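Local coordinates for protein putative methyltransferase (PDB 3LL7) that is a putative methyltransferase, probably transferring a methyl group to its substrate, at residues 129-132 / 133-137. Numbering follows the deposited sequence.
Sequences VAAR and HNIPL
The carbonyl oxygen of Ala130 takes the shortest bond of this helical turn: Asn134 N donates to Ala130 O at 2.7 Å, N-H...O angle 158°. The Asn134 side chain folds back over the same oxygen. With CG beside its own backbone N (chi1 -69°), the amide carbon sits 3.3 Å from Ala130 O, while ND2 approaches at too poor an angle to bond there. The bonds on either side follow the same i to i+4 pattern: Ile135 N reaches Ala131 O at 2.8 Å, and His133 N reaches Val129 O at a longer 3.2 Å. The next step breaks the pattern. Pro136 has no N-H to offer Arg132, so ring carbon CD lies against Arg132 O at 3.3 Å and the helix kinks. Ile135 runs CD1 back to Ala131 CB, 3.8 Å away. His133 throws its imidazole the other way, CG anti to its backbone N (chi1 175°), and Asn134 OD1 lies at the ring's edge, in its plane. Helix 125-138 is the crossover of the beta-alpha-beta unit between parallel strands 117-122 and 144-149, and on its sheet side Ala131 and Ile135 both pack on Tyr120 of strand 117-122. The polar side chains spread over three elements: Arg132 NH2 bonds Ile147 O and Thr149 OG1 on strand 144-149, Asn134 ND2 bonds Tyr68 O and His133 NE2 bonds Ser66 O, both on the loop 66-68, and His133 ND1 bonds Glu8 OE1 on helix 8-20. The two ring bonds fix the rotation of the imidazole, and because both partners, a carboxylate and a backbone carbonyl, are acceptors, each ring nitrogen would need a proton, which probably favours a protonated His133.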
loop_
_atom_site.group_PDB
_atom_site.type_symbol
_atom_site.label_atom_id
_atom_site.label_comp_id
_atom_site.label_asym_id
_atom_site.label_seq_id
_atom_site.Cartn_x
_atom_site.Cartn_y
_atom_site.Cartn_z
ATOM N N VAL A 129 -5.468 -4.449 24.470
ATOM C CA VAL A 129 -5.881 -3.533 25.534
ATOM C C VAL A 129 -6.010 -2.113 24.953
ATOM O O VAL A 129 -6.992 -1.416 25.235
ATOM C CB VAL A 129 -4.904 -3.539 26.752
ATOM C CG1 VAL A 129 -5.278 -2.420 27.741
ATOM C CG2 VAL A 129 -5.018 -4.914 27.515
ATOM N N ALA A 130 -5.043 -1.724 24.131
ATOM C CA ALA A 130 -5.066 -0.366 23.568
ATOM C C ALA A 130 -6.268 -0.207 22.605
ATOM O O ALA A 130 -6.955 0.833 22.594
ATOM C CB ALA A 130 -3.756 -0.067 22.859
ATOM N N ALA A 131 -6.505 -1.242 21.802
ATOM C CA ALA A 131 -7.591 -1.236 20.830
ATOM C C ALA A 131 -8.933 -1.197 21.512
ATOM O O ALA A 131 -9.862 -0.527 21.066
ATOM C CB ALA A 131 -7.486 -2.442 19.891
ATOM N N ARG A 132 -9.030 -1.912 22.627
ATOM C CA ARG A 132 -10.221 -1.926 23.425
ATOM C C ARG A 132 -10.532 -0.496 23.918
ATOM O O ARG A 132 -11.693 -0.114 24.022
ATOM C CB ARG A 132 -10.047 -2.947 24.581
ATOM C CG ARG A 132 -11.317 -3.432 25.215
ATOM C CD ARG A 132 -11.082 -4.630 26.140
ATOM N NE ARG A 132 -10.948 -5.861 25.366
ATOM C CZ ARG A 132 -9.820 -6.565 25.306
ATOM N NH1 ARG A 132 -8.747 -6.192 26.017
ATOM N NH2 ARG A 132 -9.769 -7.651 24.556
ATOM N N HIS A 133 -9.496 0.295 24.194
ATOM C CA HIS A 133 -9.654 1.716 24.558
ATOM C C HIS A 133 -9.902 2.649 23.342
ATOM O O HIS A 133 -10.799 3.508 23.374
ATOM C CB HIS A 133 -8.401 2.178 25.320
ATOM C CG HIS A 133 -8.385 3.641 25.642
ATOM N ND1 HIS A 133 -8.958 4.163 26.784
ATOM C CD2 HIS A 133 -7.847 4.691 24.978
ATOM C CE1 HIS A 133 -8.779 5.475 26.804
ATOM N NE2 HIS A 133 -8.113 5.816 25.717
ATOM N N ASN A 134 -9.086 2.493 22.307
ATOM C CA ASN A 134 -9.063 3.398 21.153
ATOM C C ASN A 134 -10.258 3.232 20.239
ATOM O O ASN A 134 -10.843 4.234 19.769
ATOM C CB ASN A 134 -7.793 3.208 20.321
ATOM C CG ASN A 134 -6.540 3.676 21.049
ATOM O OD1 ASN A 134 -6.595 4.556 21.912
ATOM N ND2 ASN A 134 -5.414 3.117 20.678
ATOM N N ILE A 135 -10.612 1.975 19.957
ATOM C CA ILE A 135 -11.661 1.702 18.953
ATOM C C ILE A 135 -12.973 2.474 19.230
ATOM O O ILE A 135 -13.472 3.165 18.326
ATOM C CB ILE A 135 -11.843 0.165 18.665
ATOM C CG1 ILE A 135 -10.693 -0.351 17.796
ATOM C CG2 ILE A 135 -13.209 -0.125 18.018
ATOM C CD1 ILE A 135 -10.586 -1.923 17.716
ATOM N N PRO A 136 -13.511 2.419 20.472
ATOM C CA PRO A 136 -14.738 3.192 20.734
ATOM C C PRO A 136 -14.600 4.717 20.593
ATOM O O PRO A 136 -15.602 5.393 20.376
ATOM C CB PRO A 136 -15.100 2.821 22.179
ATOM C CG PRO A 136 -14.437 1.534 22.420
ATOM C CD PRO A 136 -13.149 1.590 21.635
ATOM N N LEU A 137 -13.388 5.256 20.710
ATOM C CA LEU A 137 -13.175 6.696 20.506
ATOM C C LEU A 137 -13.118 7.076 19.020
ATOM O O LEU A 137 -13.156 8.264 18.655
ATOM C CB LEU A 137 -11.896 7.139 21.212
ATOM C CG LEU A 137 -11.857 6.764 22.700
ATOM C CD1 LEU A 137 -10.488 6.974 23.264
ATOM C CD2 LEU A 137 -12.906 7.563 23.475
#